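Local coordinates for dehydrogenase (Sinorhizobium meliloti, PDB 3UOE), which probably acts as an oxidoreductase, as a member of the LDH2/MDH2 malate/L-lactate dehydrogenase family, at residues R50-L55 with R106-V111. Numbering follows the deposited sequence.
Sequences RLQANL and RGLGPV
A water bridges the two segments at Q52 and G109: it donates a hydrogen bond to Q52 OE1 over 2.9 Å and accepts one from the backbone G109 N. That N-H belongs to the first turn of helix 109-127; no direct hydrogen bond crosses the segments, and the water alone relays the polar link. Q52 leaves its own helix with CG anti to the backbone N (chi1 177°) and then bends at chi2 (67°), which carries the amide over to P110. There OE1 lies 3.4 Å from P110 CD and 3.8 Å from CB of L108, which holds the N-cap position.

The proline ring is the apolar centre of the contact. L55 packs on it from one helical turn beyond L51, with its CG 3.6 Å from P110 CG. L51 lies against P110 CB with its CG, while its CD2 sits 3.5 Å from P110 O and also approaches V111. Y146 of helix 144-152 touches both P110 and L55. The side of helix 46-61 thus packs against the N-terminal turn of helix 109-127, where the beta-alpha-beta crossover between parallel neighbouring strands 99-105 and 129-137 enters its helix.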
ATOM      1  N   ARG A  50     -16.894   0.392  25.395  1.00  8.38           N
ATOM      2  CA  ARG A  50     -17.043  -0.945  24.837  1.00  9.56           C
ATOM      3  C   ARG A  50     -16.226  -1.071  23.553  1.00  8.25           C
ATOM      4  O   ARG A  50     -15.577  -2.086  23.321  1.00  7.67           O
ATOM      5  CB  ARG A  50     -18.529  -1.223  24.568  1.00 10.73           C
ATOM      6  CG  ARG A  50     -18.831  -2.548  23.911  1.00 13.05           C
ATOM      7  CD  ARG A  50     -18.199  -3.704  24.679  1.00 17.81           C
ATOM      8  NE  ARG A  50     -18.531  -4.987  24.070  1.00 23.20           N
ATOM      9  CZ  ARG A  50     -19.562  -5.745  24.436  1.00 26.32           C
ATOM     10  NH1 ARG A  50     -20.364  -5.359  25.428  1.00 23.34           N
ATOM     11  NH2 ARG A  50     -19.783  -6.895  23.815  1.00 23.68           N
ATOM     12  N   LEU A  51     -16.256  -0.022  22.736  1.00  7.35           N
ATOM     13  CA  LEU A  51     -15.574  -0.019  21.444  1.00  8.15           C
ATOM     14  C   LEU A  51     -14.052  -0.013  21.621  1.00  8.94           C
ATOM     15  O   LEU A  51     -13.346  -0.832  21.035  1.00  8.17           O
ATOM     16  CB  LEU A  51     -16.016   1.187  20.602  1.00  7.14           C
ATOM     17  CG  LEU A  51     -15.222   1.425  19.311  1.00  8.13           C
ATOM     18  CD1 LEU A  51     -15.363   0.248  18.318  1.00  4.82           C
ATOM     19  CD2 LEU A  51     -15.639   2.730  18.674  1.00  6.31           C
ATOM     20  N   GLN A  52     -13.548   0.911  22.433  1.00  7.12           N
ATOM     21  CA  GLN A  52     -12.124   0.902  22.762  1.00  8.15           C
ATOM     22  C   GLN A  52     -11.681  -0.441  23.331  1.00  9.13           C
ATOM     23  O   GLN A  52     -10.575  -0.905  23.045  1.00  7.40           O
ATOM     24  CB  GLN A  52     -11.755   2.020  23.743  1.00  6.58           C
ATOM     25  CG  GLN A  52     -10.275   1.993  24.158  1.00  6.74           C
ATOM     26  CD  GLN A  52      -9.330   2.321  22.998  1.00  7.54           C
ATOM     27  OE1 GLN A  52      -9.177   3.490  22.613  1.00  5.34           O
ATOM     28  NE2 GLN A  52      -8.688   1.289  22.443  1.00  5.03           N
ATOM     29  N   ALA A  53     -12.530  -1.057  24.151  1.00  9.05           N
ATOM     30  CA  ALA A  53     -12.195  -2.355  24.726  1.00  7.27           C
ATOM     31  C   ALA A  53     -12.213  -3.458  23.658  1.00  7.89           C
ATOM     32  O   ALA A  53     -11.346  -4.328  23.644  1.00  7.60           O
ATOM     33  CB  ALA A  53     -13.141  -2.689  25.870  1.00  8.38           C
ATOM     34  N   ASN A  54     -13.197  -3.410  22.761  1.00 10.80           N
ATOM     35  CA  ASN A  54     -13.306  -4.391  21.676  1.00  9.38           C
ATOM     36  C   ASN A  54     -12.081  -4.370  20.771  1.00  8.56           C
ATOM     37  O   ASN A  54     -11.599  -5.416  20.342  1.00  7.88           O
ATOM     38  CB  ASN A  54     -14.574  -4.161  20.843  1.00  9.75           C
ATOM     39  CG  ASN A  54     -15.844  -4.609  21.557  1.00 13.71           C
ATOM     40  OD1 ASN A  54     -15.792  -5.297  22.580  1.00 18.06           O
ATOM     41  ND2 ASN A  54     -16.995  -4.223  21.012  1.00 15.24           N
ATOM     42  N   LEU A  55     -11.573  -3.174  20.486  1.00  7.28           N
ATOM     43  CA  LEU A  55     -10.339  -3.053  19.709  1.00  8.06           C
ATOM     44  C   LEU A  55      -9.183  -3.876  20.279  1.00  8.65           C
ATOM     45  O   LEU A  55      -8.480  -4.570  19.543  1.00  7.08           O
ATOM     46  CB  LEU A  55      -9.905  -1.589  19.587  1.00  7.26           C
ATOM     47  CG  LEU A  55     -10.189  -0.959  18.224  1.00 10.27           C
ATOM     48  CD1 LEU A  55      -9.402  -1.690  17.122  1.00  6.16           C
ATOM     49  CD2 LEU A  55     -11.689  -0.952  17.925  1.00  6.79           C
ATOM     50  N   ARG A 106      -8.205  15.107  20.602  1.00  8.02           N
ATOM     51  CA  ARG A 106      -7.533  14.307  21.623  1.00  7.91           C
ATOM     52  C   ARG A 106      -8.356  13.072  22.003  1.00  7.59           C
ATOM     53  O   ARG A 106      -8.123  12.457  23.042  1.00  6.53           O
ATOM     54  CB  ARG A 106      -7.244  15.188  22.850  1.00  9.80           C
ATOM     55  CG  ARG A 106      -6.196  16.264  22.569  1.00 10.66           C
ATOM     56  CD  ARG A 106      -6.329  17.545  23.414  1.00 12.49           C
ATOM     57  NE  ARG A 106      -7.340  17.488  24.467  1.00 13.45           N
ATOM     58  CZ  ARG A 106      -8.496  18.145  24.409  1.00 18.35           C
ATOM     59  NH1 ARG A 106      -8.778  18.902  23.347  1.00 13.95           N
ATOM     60  NH2 ARG A 106      -9.374  18.043  25.403  1.00 17.23           N
ATOM     61  N   GLY A 107      -9.325  12.720  21.157  1.00  6.24           N
ATOM     62  CA  GLY A 107     -10.217  11.616  21.446  1.00  5.23           C
ATOM     63  C   GLY A 107      -9.547  10.260  21.355  1.00  5.86           C
ATOM     64  O   GLY A 107      -8.408  10.136  20.889  1.00  5.69           O
ATOM     65  N   LEU A 108     -10.254   9.239  21.824  1.00  5.68           N
ATOM     66  CA  LEU A 108      -9.781   7.873  21.712  1.00  5.00           C
ATOM     67  C   LEU A 108      -9.778   7.523  20.237  1.00  5.97           C
ATOM     68  O   LEU A 108     -10.714   7.866  19.518  1.00  5.17           O
ATOM     69  CB  LEU A 108     -10.704   6.935  22.474  1.00  4.76           C
ATOM     70  CG  LEU A 108     -10.773   7.183  23.974  1.00  5.51           C
ATOM     71  CD1 LEU A 108     -11.723   6.181  24.632  1.00  5.50           C
ATOM     72  CD2 LEU A 108      -9.378   7.091  24.593  1.00  6.78           C
ATOM     73  N   GLY A 109      -8.726   6.851  19.783  1.00  6.12           N
ATOM     74  CA  GLY A 109      -8.593   6.528  18.368  1.00  7.13           C
ATOM     75  C   GLY A 109      -9.803   5.858  17.731  1.00  7.29           C
ATOM     76  O   GLY A 109     -10.375   6.370  16.774  1.00  7.67           O
ATOM     77  N   PRO A 110     -10.186   4.683  18.239  1.00  7.16           N
ATOM     78  CA  PRO A 110     -11.286   3.912  17.647  1.00  8.48           C
ATOM     79  C   PRO A 110     -12.614   4.673  17.633  1.00  7.37           C
ATOM     80  O   PRO A 110     -13.413   4.498  16.713  1.00  6.96           O
ATOM     81  CB  PRO A 110     -11.390   2.690  18.564  1.00  5.51           C
ATOM     82  CG  PRO A 110     -10.044   2.549  19.145  1.00  7.86           C
ATOM     83  CD  PRO A 110      -9.494   3.939  19.302  1.00  6.65           C
ATOM     84  N   VAL A 111     -12.850   5.494  18.649  1.00  7.39           N
ATOM     85  CA  VAL A 111     -14.078   6.290  18.704  1.00  8.05           C
ATOM     86  C   VAL A 111     -14.094   7.316  17.574  1.00  7.65           C
ATOM     87  O   VAL A 111     -15.134   7.575  16.958  1.00  9.11           O
ATOM     88  CB  VAL A 111     -14.215   7.038  20.050  1.00  8.25           C
ATOM     89  CG1 VAL A 111     -15.445   7.956  20.046  1.00  6.69           C
ATOM     90  CG2 VAL A 111     -14.255   6.043  21.219  1.00  7.69           C
TER
HETATM   91  O   HOH W   1      -7.164   5.327  21.695  1.00  8.29           O